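PDB 6LCH: Sel1 repeat family protein from Pseudomonas aeruginosa, which probably acts as an immunity protein that binds and neutralises the type VI secretion phospholipase effector PldB, using a helical scaffold built from Sel1 repeats. Local coordinates for residues 107-112 and 120-125; 93-98 and 128-133; 181-186 and 218-223; 170-175 and 187-192. All blocks are in the same frame, centred on the assembly; numbering follows the deposited sequence.

Overall arrangement
Followed from the N terminus, the chain of this all-helical Sel1 protein first reaches residues 93-98, where interaction 2 opens. Before it closes at 128-133, the shorter loop of interaction 1 (107-112 with 120-125) opens and closes, so one contact nests within the other; together they bind the turns before and after helix 97-107 to the two ends of helix 123-129, touching through Leu-121 and Ser-129. On the opposite side of the chain's centre from interaction 2, interactions 3 and 4 cross. Residues 170-175 open interaction 4, 181-186 open interaction 3, 187-192 close the former and 218-223 the latter. Both use helix 183-195, tying it to helix 166-178 and to the loop before helix 225-240.

Interaction 1 (107-112 and 120-125); sequences IGNRAG and GLTFLD
Asn-109 with Leu-124, and Gly-112 with Phe-123, carry a surface contact that illustrates how a turn is fastened to a helix start: the turn after helix 97-107, leading into the short helix 111-114, lies against the first residues of helix 123-129. The polar half depends on Asn-109. Its CG stands anti to the backbone N (chi1 -170°), which carries the amide to the first turn of helix 123-129. There OD1 accepts the N-H of Leu-124 at 2.9 Å; the bond is nearly straight, 165° at the hydrogen, and the donor lies in the carbonyl plane. The same oxygen rests on the aliphatic part of Leu-124, 3.4 Å from its CB. A backbone bond from Phe-123 N to Asn-109 O is weak and doubtful, the place of that oxygen being less sure.

The apolar half is the Phe-123 ring. Gly-112 CA sits over one face, 3.5 Å from the ring centroid, as a CH-pi contact shifted toward the rim; with no side chain on Gly-112, its backbone can lie against that of Thr-122 and Phe-123. Gly-108 O lies at the ring edge, near its plane, 3.4 Å from Phe-123 CD2. Ile-107 crosses the ring at about a right angle, its CD1 3.8 Å from Phe-123 CE2, and Phe-100 and Met-103 of helix 97-107 also pack on the ring. The chemistry implies a division of labour: an amide oxygen from a neighbouring turn satisfies an N-H that the helix leaves without a partner, while the aromatic ring packs one face on the Gly-112 backbone.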
loop_
_atom_site.group_PDB
_atom_site.type_symbol
_atom_site.label_atom_id
_atom_site.label_comp_id
_atom_site.label_asym_id
_atom_site.label_seq_id
_atom_site.Cartn_x
_atom_site.Cartn_y
_atom_site.Cartn_z
ATOM N N ILE A 107 -17.007 -7.953 -5.499
ATOM C CA ILE A 107 -18.442 -8.181 -5.429
ATOM C C ILE A 107 -19.134 -7.244 -4.460
ATOM O O ILE A 107 -20.344 -7.383 -4.235
ATOM C CB ILE A 107 -18.739 -9.642 -5.047
ATOM C CG1 ILE A 107 -18.195 -9.939 -3.647
ATOM C CG2 ILE A 107 -18.130 -10.586 -6.068
ATOM C CD1 ILE A 107 -18.520 -11.328 -3.139
ATOM N N GLY A 108 -18.414 -6.302 -3.876
ATOM C CA GLY A 108 -19.032 -5.380 -2.939
ATOM C C GLY A 108 -18.571 -5.649 -1.518
ATOM O O GLY A 108 -18.402 -6.805 -1.101
ATOM N N ASN A 109 -18.357 -4.568 -0.764
ATOM C CA ASN A 109 -17.952 -4.703 0.632
ATOM C C ASN A 109 -19.019 -5.426 1.441
ATOM O O ASN A 109 -18.720 -6.354 2.201
ATOM C CB ASN A 109 -17.668 -3.324 1.230
ATOM C CG ASN A 109 -17.023 -3.401 2.601
ATOM O OD1 ASN A 109 -16.199 -4.274 2.862
ATOM N ND2 ASN A 109 -17.405 -2.492 3.487
ATOM N N ARG A 110 -20.278 -5.010 1.290
ATOM C CA ARG A 110 -21.353 -5.575 2.096
ATOM C C ARG A 110 -21.586 -7.053 1.799
ATOM O O ARG A 110 -22.183 -7.754 2.624
ATOM C CB ARG A 110 -22.637 -4.779 1.871
ATOM C CG ARG A 110 -22.500 -3.296 2.178
ATOM C CD ARG A 110 -23.865 -2.632 2.203
ATOM N NE ARG A 110 -23.811 -1.271 2.728
ATOM C CZ ARG A 110 -23.988 -0.177 1.994
ATOM N NH1 ARG A 110 -24.222 -0.275 0.692
ATOM N NH2 ARG A 110 -23.925 1.017 2.563
ATOM N N ALA A 111 -21.113 -7.545 0.654
ATOM C CA ALA A 111 -21.227 -8.963 0.339
ATOM C C ALA A 111 -20.409 -9.842 1.277
ATOM O O ALA A 111 -20.497 -11.069 1.179
ATOM C CB ALA A 111 -20.801 -9.210 -1.108
ATOM N N GLY A 112 -19.625 -9.252 2.178
ATOM C CA GLY A 112 -18.820 -10.053 3.086
ATOM C C GLY A 112 -19.624 -10.681 4.206
ATOM O O GLY A 112 -19.361 -11.819 4.601
ATOM N N GLY A 120 -19.691 -12.986 9.872
ATOM C CA GLY A 120 -20.620 -11.890 10.039
ATOM C C GLY A 120 -20.040 -10.514 9.806
ATOM O O GLY A 120 -20.702 -9.520 10.122
ATOM N N LEU A 121 -18.831 -10.421 9.263
ATOM C CA LEU A 121 -18.176 -9.146 9.015
ATOM C C LEU A 121 -18.189 -8.829 7.526
ATOM O O LEU A 121 -18.279 -9.722 6.681
ATOM C CB LEU A 121 -16.732 -9.157 9.522
ATOM C CG LEU A 121 -16.484 -9.046 11.023
ATOM C CD1 LEU A 121 -14.989 -8.938 11.301
ATOM C CD2 LEU A 121 -17.235 -7.858 11.612
ATOM N N THR A 122 -18.114 -7.540 7.209
ATOM C CA THR A 122 -17.905 -7.150 5.830
ATOM C C THR A 122 -16.475 -7.483 5.418
ATOM O O THR A 122 -15.617 -7.783 6.253
ATOM C CB THR A 122 -18.189 -5.662 5.645
ATOM O OG1 THR A 122 -18.465 -5.405 4.267
ATOM C CG2 THR A 122 -17.000 -4.833 6.089
ATOM N N PHE A 123 -16.219 -7.435 4.111
ATOM C CA PHE A 123 -14.908 -7.853 3.624
ATOM C C PHE A 123 -13.807 -6.966 4.189
ATOM O O PHE A 123 -12.781 -7.470 4.661
ATOM C CB PHE A 123 -14.888 -7.863 2.096
ATOM C CG PHE A 123 -15.453 -9.124 1.503
ATOM C CD1 PHE A 123 -14.868 -10.352 1.773
ATOM C CD2 PHE A 123 -16.575 -9.087 0.695
ATOM C CE1 PHE A 123 -15.390 -11.517 1.244
ATOM C CE2 PHE A 123 -17.100 -10.246 0.161
ATOM C CZ PHE A 123 -16.509 -11.465 0.439
ATOM N N LEU A 124 -14.023 -5.648 4.195
ATOM C CA LEU A 124 -13.023 -4.741 4.746
ATOM C C LEU A 124 -12.797 -4.997 6.228
ATOM O O LEU A 124 -11.651 -5.029 6.692
ATOM C CB LEU A 124 -13.447 -3.290 4.521
ATOM C CG LEU A 124 -13.111 -2.666 3.165
ATOM C CD1 LEU A 124 -13.540 -1.206 3.148
ATOM C CD2 LEU A 124 -11.628 -2.791 2.877
ATOM N N ASP A 125 -13.881 -5.166 6.991
ATOM C CA ASP A 125 -13.746 -5.371 8.428
ATOM C C ASP A 125 -13.065 -6.699 8.736
ATOM O O ASP A 125 -12.204 -6.767 9.621
ATOM C CB ASP A 125 -15.115 -5.293 9.101
ATOM C CG ASP A 125 -15.636 -3.868 9.195
ATOM O OD1 ASP A 125 -16.870 -3.683 9.269
ATOM O OD2 ASP A 125 -14.809 -2.932 9.185
#

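Interaction 2 (93-98 and 128-133); sequences DLDVPQ and ASLGNP
Pro-97 and Leu-130 form the tight part of a buried contact between two helix-to-helix corners, and Asn-132 extends it with a polar grip. Leu-130 CB presses on the proline ring, 3.5 Å from Pro-97 CG, with the two side chains crossing at about a right angle; Pro-97 CB is also 3.9 Å from Asn-132 CB. Beyond the proline, Asn-132 ND2 donates to Gln-98 OE1 at 2.8 Å and 167°. The acceptor lies in the asparagine amide plane, but the donor stands above the Gln-98 carbonyl plane, the two amides being turned 60° apart.

The other side is looser. Leu-130 CD1 comes no nearer than 4.1 Å to Asp-95 O, and Asp-95 itself is partly exposed. Asp-95 and Gly-131, both with positive phi, are the C-prime residues of Schellman motifs, so each segment leaves one helix and turns into the next.

Both ends of the Asn-132 amide are committed: OD1 caps helix 133-146 at Ala-135 N, and ND2 is shared between Gln-98 and Glu-13. With Gln-98 NE2 bonded to Asp-102, neither amide is likely to flip, and a buried polar junction is paid for by several directed bonds.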
loop_
_atom_site.group_PDB
_atom_site.type_symbol
_atom_site.label_atom_id
_atom_site.label_comp_id
_atom_site.label_asym_id
_atom_site.label_seq_id
_atom_site.Cartn_x
_atom_site.Cartn_y
_atom_site.Cartn_z
ATOM N N ASP A 93 -10.180 -19.115 1.278
ATOM C CA ASP A 93 -10.162 -20.492 1.770
ATOM C C ASP A 93 -8.983 -20.741 2.697
ATOM O O ASP A 93 -9.095 -21.523 3.649
ATOM C CB ASP A 93 -10.112 -21.471 0.599
ATOM C CG ASP A 93 -11.442 -21.613 -0.098
ATOM O OD1 ASP A 93 -12.446 -21.077 0.414
ATOM O OD2 ASP A 93 -11.482 -22.263 -1.163
ATOM N N LEU A 94 -7.848 -20.098 2.431
ATOM C CA LEU A 94 -6.680 -20.167 3.292
ATOM C C LEU A 94 -6.702 -19.115 4.394
ATOM O O LEU A 94 -5.715 -18.984 5.124
ATOM C CB LEU A 94 -5.406 -20.012 2.460
ATOM C CG LEU A 94 -5.127 -21.077 1.397
ATOM C CD1 LEU A 94 -3.993 -20.631 0.491
ATOM C CD2 LEU A 94 -4.808 -22.422 2.049
ATOM N N ASP A 95 -7.797 -18.363 4.517
ATOM C CA ASP A 95 -7.925 -17.295 5.511
ATOM C C ASP A 95 -6.841 -16.230 5.348
ATOM O O ASP A 95 -6.361 -15.652 6.328
ATOM C CB ASP A 95 -7.925 -17.855 6.935
ATOM C CG ASP A 95 -8.813 -17.056 7.867
ATOM O OD1 ASP A 95 -8.453 -16.894 9.051
ATOM O OD2 ASP A 95 -9.866 -16.575 7.403
ATOM N N VAL A 96 -6.459 -15.956 4.105
ATOM C CA VAL A 96 -5.455 -14.935 3.819
ATOM C C VAL A 96 -6.116 -13.565 3.949
ATOM O O VAL A 96 -7.121 -13.300 3.275
ATOM C CB VAL A 96 -4.832 -15.128 2.427
ATOM C CG1 VAL A 96 -3.895 -13.978 2.115
ATOM C CG2 VAL A 96 -4.083 -16.449 2.360
ATOM N N PRO A 97 -5.607 -12.679 4.809
ATOM C CA PRO A 97 -6.297 -11.394 5.026
ATOM C C PRO A 97 -6.436 -10.559 3.764
ATOM O O PRO A 97 -7.472 -9.910 3.573
ATOM C CB PRO A 97 -5.422 -10.703 6.080
ATOM C CG PRO A 97 -4.678 -11.816 6.756
ATOM C CD PRO A 97 -4.450 -12.852 5.701
ATOM N N GLN A 98 -5.427 -10.568 2.890
ATOM C CA GLN A 98 -5.543 -9.842 1.627
ATOM C C GLN A 98 -6.664 -10.403 0.757
ATOM O O GLN A 98 -7.246 -9.672 -0.051
ATOM C CB GLN A 98 -4.207 -9.879 0.875
ATOM C CG GLN A 98 -4.147 -8.971 -0.358
ATOM C CD GLN A 98 -4.139 -7.494 -0.003
ATOM O OE1 GLN A 98 -3.541 -7.081 0.995
ATOM N NE2 GLN A 98 -4.803 -6.687 -0.826
ATOM N N ALA A 128 -9.420 -6.178 7.793
ATOM C CA ALA A 128 -8.863 -5.361 8.863
ATOM C C ALA A 128 -8.816 -6.134 10.174
ATOM O O ALA A 128 -7.902 -5.933 10.986
ATOM C CB ALA A 128 -9.678 -4.079 9.033
ATOM N N SER A 129 -9.792 -7.028 10.402
ATOM C CA SER A 129 -9.776 -7.833 11.618
ATOM C C SER A 129 -8.569 -8.756 11.686
ATOM O O SER A 129 -8.181 -9.176 12.783
ATOM C CB SER A 129 -11.051 -8.672 11.752
ATOM O OG SER A 129 -11.054 -9.780 10.874
ATOM N N LEU A 130 -7.981 -9.093 10.544
ATOM C CA LEU A 130 -6.772 -9.894 10.495
ATOM C C LEU A 130 -5.530 -9.036 10.310
ATOM O O LEU A 130 -4.450 -9.572 10.047
ATOM C CB LEU A 130 -6.890 -10.931 9.378
ATOM C CG LEU A 130 -8.076 -11.878 9.598
ATOM C CD1 LEU A 130 -8.378 -12.724 8.366
ATOM C CD2 LEU A 130 -7.813 -12.758 10.808
ATOM N N GLY A 131 -5.663 -7.716 10.430
ATOM C CA GLY A 131 -4.523 -6.832 10.338
ATOM C C GLY A 131 -4.074 -6.503 8.934
ATOM O O GLY A 131 -2.927 -6.096 8.747
ATOM N N ASN A 132 -4.941 -6.658 7.945
ATOM C CA ASN A 132 -4.574 -6.374 6.562
ATOM C C ASN A 132 -4.290 -4.890 6.379
ATOM O O ASN A 132 -5.182 -4.065 6.618
ATOM C CB ASN A 132 -5.691 -6.823 5.628
ATOM C CG ASN A 132 -5.395 -6.508 4.183
ATOM O OD1 ASN A 132 -6.010 -5.618 3.597
ATOM N ND2 ASN A 132 -4.446 -7.232 3.601
ATOM N N PRO A 133 -3.082 -4.502 5.978
ATOM C CA PRO A 133 -2.744 -3.069 5.885
ATOM C C PRO A 133 -3.580 -2.328 4.851
ATOM O O PRO A 133 -4.005 -1.194 5.119
ATOM C CB PRO A 133 -1.252 -3.083 5.511
ATOM C CG PRO A 133 -0.747 -4.382 6.067
ATOM C CD PRO A 133 -1.883 -5.356 5.885
#

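Interaction 3 (181-186 and 218-223); sequences HNFPKA and AMWYAP
Met-219 packs against Phe-183 in a Met-aromatic contact that joins the start of helix 183-195, within a Sel1 repeat, to a type I' beta turn (Ala-218 to Tyr-221) in the loop before helix 225-240. No hydrogen bond crosses between the two segments, so the contact is an example of a loop held on a helix by side-chain packing.

Sulfur and CH-pi contacts come first. Met-219 CB lies over one face of the Phe-183 ring, 3.7 Å from its centroid, while SD approaches obliquely and comes within 3.4 Å of Phe-183 CD1. With CG of Phe-183 beside its own backbone N (chi1 -64°), the ring projects from the helix start toward the turn. Nearly one turn further along the helix, Ala-186 CB meets the same sulfur, and Phe-204 and Lys-177 also pack on the methionine.

The aromatic pair is of a different kind. Phe-183 and Trp-220 meet rim to rim, their planes 36° apart: Phe-183 CE2 arrives at the indole edge, 3.5 Å from Trp-220 CE3, and neither ring covers the other.

Polar bonds work on each partner separately. Asn-182 OD1 caps the helix through Lys-185 N at 3.1 Å, the donor lying above the carbonyl plane, and ND2 of the same amide is bonded to Asp-264. Met-219 O is held by His-258, whose ring also meets Tyr-221 edge-to-face.

Tyr-221 completes the packing by bringing the edge and hydroxyl of its phenol up to Pro-184, the two side chains crossing at a slant, with OH 3.1 Å from Pro-184 CA.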
loop_
_atom_site.group_PDB
_atom_site.type_symbol
_atom_site.label_atom_id
_atom_site.label_comp_id
_atom_site.label_asym_id
_atom_site.label_seq_id
_atom_site.Cartn_x
_atom_site.Cartn_y
_atom_site.Cartn_z
ATOM N N HIS A 181 -2.800 20.916 9.651
ATOM C CA HIS A 181 -1.910 21.981 9.184
ATOM C C HIS A 181 -0.573 21.943 9.919
ATOM O O HIS A 181 -0.007 22.976 10.281
ATOM C CB HIS A 181 -2.574 23.352 9.322
ATOM C CG HIS A 181 -2.257 24.290 8.199
ATOM N ND1 HIS A 181 -1.319 25.292 8.310
ATOM C CD2 HIS A 181 -2.754 24.378 6.942
ATOM C CE1 HIS A 181 -1.253 25.959 7.172
ATOM N NE2 HIS A 181 -2.111 25.423 6.323
ATOM N N ASN A 182 -0.076 20.731 10.157
ATOM C CA ASN A 182 1.203 20.490 10.821
ATOM C C ASN A 182 2.183 20.026 9.746
ATOM O O ASN A 182 2.376 18.828 9.533
ATOM C CB ASN A 182 1.061 19.459 11.938
ATOM C CG ASN A 182 2.271 19.414 12.854
ATOM O OD1 ASN A 182 3.400 19.663 12.428
ATOM N ND2 ASN A 182 2.041 19.092 14.123
ATOM N N PHE A 183 2.803 20.987 9.071
ATOM C CA PHE A 183 3.666 20.653 7.939
ATOM C C PHE A 183 4.886 19.831 8.336
ATOM O O PHE A 183 5.153 18.812 7.676
ATOM C CB PHE A 183 4.047 21.938 7.199
ATOM C CG PHE A 183 2.870 22.647 6.587
ATOM C CD1 PHE A 183 1.735 21.937 6.223
ATOM C CD2 PHE A 183 2.890 24.014 6.384
ATOM C CE1 PHE A 183 0.649 22.573 5.664
ATOM C CE2 PHE A 183 1.801 24.658 5.829
ATOM C CZ PHE A 183 0.681 23.937 5.465
ATOM N N PRO A 184 5.653 20.178 9.379
ATOM C CA PRO A 184 6.836 19.360 9.696
ATOM C C PRO A 184 6.497 17.964 10.180
ATOM O O PRO A 184 7.253 17.030 9.901
ATOM C CB PRO A 184 7.549 20.173 10.782
ATOM C CG PRO A 184 6.949 21.533 10.723
ATOM C CD PRO A 184 5.540 21.321 10.297
ATOM N N LYS A 185 5.395 17.788 10.908
ATOM C CA LYS A 185 4.973 16.435 11.251
ATOM C C LYS A 185 4.465 15.694 10.025
ATOM O O LYS A 185 4.622 14.471 9.930
ATOM C CB LYS A 185 3.896 16.474 12.331
ATOM C CG LYS A 185 3.595 15.123 12.949
ATOM C CD LYS A 185 2.854 15.286 14.257
ATOM C CE LYS A 185 3.577 14.603 15.395
ATOM N NZ LYS A 185 2.939 14.939 16.696
ATOM N N ALA A 186 3.859 16.414 9.078
ATOM C CA ALA A 186 3.459 15.793 7.822
ATOM C C ALA A 186 4.676 15.326 7.039
ATOM O O ALA A 186 4.679 14.224 6.480
ATOM C CB ALA A 186 2.630 16.772 6.991
ATOM N N ALA A 218 4.159 23.196 -1.663
ATOM C CA ALA A 218 5.363 22.731 -0.995
ATOM C C ALA A 218 5.334 22.980 0.507
ATOM O O ALA A 218 6.372 22.858 1.163
ATOM C CB ALA A 218 6.596 23.396 -1.612
ATOM N N MET A 219 4.169 23.302 1.068
ATOM C CA MET A 219 4.022 23.641 2.482
ATOM C C MET A 219 4.981 24.750 2.905
ATOM O O MET A 219 5.365 24.836 4.077
ATOM C CB MET A 219 4.197 22.401 3.369
ATOM C CG MET A 219 3.441 21.181 2.848
ATOM S SD MET A 219 3.298 19.817 4.018
ATOM C CE MET A 219 4.723 18.809 3.650
ATOM N N TRP A 220 5.376 25.595 1.949
ATOM C CA TRP A 220 6.269 26.729 2.184
ATOM C C TRP A 220 7.643 26.282 2.672
ATOM O O TRP A 220 8.333 27.017 3.380
ATOM C CB TRP A 220 5.639 27.737 3.149
ATOM C CG TRP A 220 4.468 28.419 2.530
ATOM C CD1 TRP A 220 4.501 29.457 1.642
ATOM C CD2 TRP A 220 3.088 28.091 2.714
ATOM N NE1 TRP A 220 3.221 29.807 1.278
ATOM C CE2 TRP A 220 2.336 28.982 1.921
ATOM C CE3 TRP A 220 2.412 27.136 3.482
ATOM C CZ2 TRP A 220 0.944 28.947 1.872
ATOM C CZ3 TRP A 220 1.029 27.102 3.433
ATOM C CH2 TRP A 220 0.310 28.001 2.633
ATOM N N TYR A 221 8.049 25.071 2.297
ATOM C CA TYR A 221 9.418 24.641 2.524
ATOM C C TYR A 221 10.330 25.243 1.463
ATOM O O TYR A 221 9.945 25.412 0.302
ATOM C CB TYR A 221 9.518 23.117 2.503
ATOM C CG TYR A 221 9.237 22.490 3.848
ATOM C CD1 TYR A 221 7.961 22.043 4.172
ATOM C CD2 TYR A 221 10.239 22.364 4.797
ATOM C CE1 TYR A 221 7.698 21.479 5.396
ATOM C CE2 TYR A 221 9.985 21.802 6.026
ATOM C CZ TYR A 221 8.712 21.365 6.321
ATOM O OH TYR A 221 8.457 20.803 7.543
ATOM N N ALA A 222 11.541 25.590 1.872
ATOM C CA ALA A 222 12.476 26.153 0.917
ATOM C C ALA A 222 12.903 25.078 -0.080
ATOM O O ALA A 222 13.145 23.930 0.310
ATOM C CB ALA A 222 13.696 26.733 1.624
ATOM N N PRO A 223 12.956 25.404 -1.371
ATOM C CA PRO A 223 13.481 24.452 -2.353
ATOM C C PRO A 223 14.878 23.979 -1.974
ATOM O O PRO A 223 15.644 24.686 -1.315
ATOM C CB PRO A 223 13.502 25.260 -3.654
ATOM C CG PRO A 223 12.424 26.287 -3.479
ATOM C CD PRO A 223 12.312 26.570 -2.001
#

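Interaction 4 (170-175 and 187-192)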
loop_
_atom_site.group_PDB
_atom_site.type_symbol
_atom_site.label_atom_id
_atom_site.label_comp_id
_atom_site.label_asym_id
_atom_site.label_seq_id
_atom_site.Cartn_x
_atom_site.Cartn_y
_atom_site.Cartn_z
ATOM N N TYR A 170 1.690 7.431 4.037
ATOM C CA TYR A 170 1.343 8.540 3.152
ATOM C C TYR A 170 0.063 9.223 3.616
ATOM O O TYR A 170 -0.017 10.455 3.651
ATOM C CB TYR A 170 1.194 8.044 1.710
ATOM C CG TYR A 170 0.827 9.136 0.717
ATOM C CD1 TYR A 170 1.811 9.839 0.034
ATOM C CD2 TYR A 170 -0.501 9.460 0.464
ATOM C CE1 TYR A 170 1.482 10.833 -0.870
ATOM C CE2 TYR A 170 -0.838 10.457 -0.433
ATOM C CZ TYR A 170 0.157 11.136 -1.098
ATOM O OH TYR A 170 -0.177 12.123 -1.994
ATOM N N GLU A 171 -0.955 8.434 3.964
ATOM C CA GLU A 171 -2.197 9.000 4.482
ATOM C C GLU A 171 -1.975 9.721 5.802
ATOM O O GLU A 171 -2.717 10.652 6.133
ATOM C CB GLU A 171 -3.247 7.903 4.650
ATOM C CG GLU A 171 -3.679 7.246 3.352
ATOM C CD GLU A 171 -4.302 8.226 2.375
ATOM O OE1 GLU A 171 -5.207 8.988 2.785
ATOM O OE2 GLU A 171 -3.884 8.237 1.198
ATOM N N LEU A 172 -0.967 9.304 6.569
ATOM C CA LEU A 172 -0.586 10.039 7.771
ATOM C C LEU A 172 -0.099 11.434 7.415
ATOM O O LEU A 172 -0.595 12.436 7.945
ATOM C CB LEU A 172 0.503 9.281 8.526
ATOM C CG LEU A 172 0.043 8.146 9.425
ATOM C CD1 LEU A 172 -1.058 7.361 8.758
ATOM C CD2 LEU A 172 1.232 7.281 9.727
ATOM N N GLY A 173 0.897 11.508 6.532
ATOM C CA GLY A 173 1.377 12.799 6.073
ATOM C C GLY A 173 0.262 13.666 5.533
ATOM O O GLY A 173 0.143 14.838 5.892
ATOM N N ALA A 174 -0.582 13.092 4.669
ATOM C CA ALA A 174 -1.738 13.823 4.159
ATOM C C ALA A 174 -2.605 14.339 5.296
ATOM O O ALA A 174 -3.021 15.504 5.289
ATOM C CB ALA A 174 -2.557 12.934 3.222
ATOM N N TYR A 175 -2.872 13.495 6.294
ATOM C CA TYR A 175 -3.710 13.913 7.412
ATOM C C TYR A 175 -3.110 15.113 8.132
ATOM O O TYR A 175 -3.787 16.128 8.345
ATOM C CB TYR A 175 -3.907 12.758 8.390
ATOM C CG TYR A 175 -4.577 13.198 9.670
ATOM C CD1 TYR A 175 -5.950 13.384 9.722
ATOM C CD2 TYR A 175 -3.837 13.439 10.820
ATOM C CE1 TYR A 175 -6.570 13.791 10.885
ATOM C CE2 TYR A 175 -4.448 13.846 11.988
ATOM C CZ TYR A 175 -5.814 14.024 12.014
ATOM O OH TYR A 175 -6.430 14.431 13.175
ATOM N N LEU A 187 5.726 16.151 7.004
ATOM C CA LEU A 187 6.938 15.795 6.276
ATOM C C LEU A 187 7.621 14.576 6.883
ATOM O O LEU A 187 8.227 13.781 6.157
ATOM C CB LEU A 187 7.894 16.988 6.252
ATOM C CG LEU A 187 8.892 17.087 5.097
ATOM C CD1 LEU A 187 8.176 17.200 3.757
ATOM C CD2 LEU A 187 9.818 18.272 5.308
ATOM N N VAL A 188 7.545 14.417 8.207
ATOM C CA VAL A 188 8.125 13.240 8.851
ATOM C C VAL A 188 7.461 11.974 8.328
ATOM O O VAL A 188 8.130 10.981 8.013
ATOM C CB VAL A 188 8.003 13.350 10.382
ATOM C CG1 VAL A 188 8.275 11.995 11.040
ATOM C CG2 VAL A 188 8.953 14.409 10.917
ATOM N N TYR A 189 6.133 12.001 8.203
ATOM C CA TYR A 189 5.391 10.806 7.821
ATOM C C TYR A 189 5.470 10.528 6.324
ATOM O O TYR A 189 5.470 9.362 5.911
ATOM C CB TYR A 189 3.940 10.940 8.269
ATOM C CG TYR A 189 3.734 10.460 9.682
ATOM C CD1 TYR A 189 3.187 11.287 10.652
ATOM C CD2 TYR A 189 4.113 9.178 10.049
ATOM C CE1 TYR A 189 3.004 10.835 11.950
ATOM C CE2 TYR A 189 3.940 8.722 11.334
ATOM C CZ TYR A 189 3.383 9.549 12.279
ATOM O OH TYR A 189 3.214 9.074 13.552
ATOM N N TYR A 190 5.504 11.574 5.495
ATOM C CA TYR A 190 5.765 11.360 4.076
ATOM C C TYR A 190 7.118 10.692 3.874
ATOM O O TYR A 190 7.266 9.815 3.014
ATOM C CB TYR A 190 5.717 12.684 3.313
ATOM C CG TYR A 190 4.332 13.226 3.021
ATOM C CD1 TYR A 190 3.428 12.517 2.236
ATOM C CD2 TYR A 190 3.941 14.462 3.511
ATOM C CE1 TYR A 190 2.165 13.028 1.962
ATOM C CE2 TYR A 190 2.686 14.976 3.247
ATOM C CZ TYR A 190 1.805 14.263 2.471
ATOM O OH TYR A 190 0.558 14.793 2.219
ATOM N N GLN A 191 8.118 11.091 4.665
ATOM C CA GLN A 191 9.444 10.498 4.532
ATOM C C GLN A 191 9.435 9.035 4.955
ATOM O O GLN A 191 10.002 8.179 4.267
ATOM C CB GLN A 191 10.466 11.290 5.350
ATOM C CG GLN A 191 11.907 10.991 4.946
ATOM C CD GLN A 191 12.925 11.480 5.956
ATOM O OE1 GLN A 191 12.618 11.647 7.135
ATOM N NE2 GLN A 191 14.151 11.709 5.496
ATOM N N VAL A 192 8.791 8.729 6.087
ATOM C CA VAL A 192 8.653 7.337 6.516
ATOM C C VAL A 192 7.992 6.510 5.423
ATOM O O VAL A 192 8.385 5.364 5.163
ATOM C CB VAL A 192 7.865 7.262 7.838
ATOM C CG1 VAL A 192 7.380 5.840 8.095
ATOM C CG2 VAL A 192 8.712 7.757 8.991
#
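Gly-173 and Tyr-189 mark the closest backbone approach, CA to CA 4.8 Å, of two antiparallel helix segments whose axes come within 7.3 Å and run at 165° to each other. This is the helical hairpin of a Sel1 repeat, helices 166-178 and 183-195, and it exemplifies close helix packing at a glycine.

The tyrosines of the second helix straddle that glycine. Tyr-190 lays its ring over it, with Gly-173 CA above the middle of the face, 3.9 Å from the centroid, in a CH-pi contact. Its CG sits beside the backbone N (chi1 -78°), directing the ring across to the other helix. The edge of this ring in turn points at the face of Tyr-170, a T-shaped pair with planes 73° apart and centroids separated by 5.3 Å; Tyr-190 CE1 is the atom that touches, 3.6 Å from Tyr-170 CE1.

Tyr-189 goes to the other side. Leu-172 covers one face of its ring, CD2 standing 3.8 Å from the centroid with CB over the same face near CG of the ring, while His-158 of helix 150-162 also packs on it. Tyr-190 meets Phe-204 and Leu-205 of helix 199-208, and Tyr-170 touches Ser-200 and Ala-201 there, so the hairpin is sandwiched by its neighbours in the solenoid.

At its far end the Tyr-190 phenol abuts the first helix without a hydrogen bond to it: OH rests 3.2 Å from Ala-174 CA.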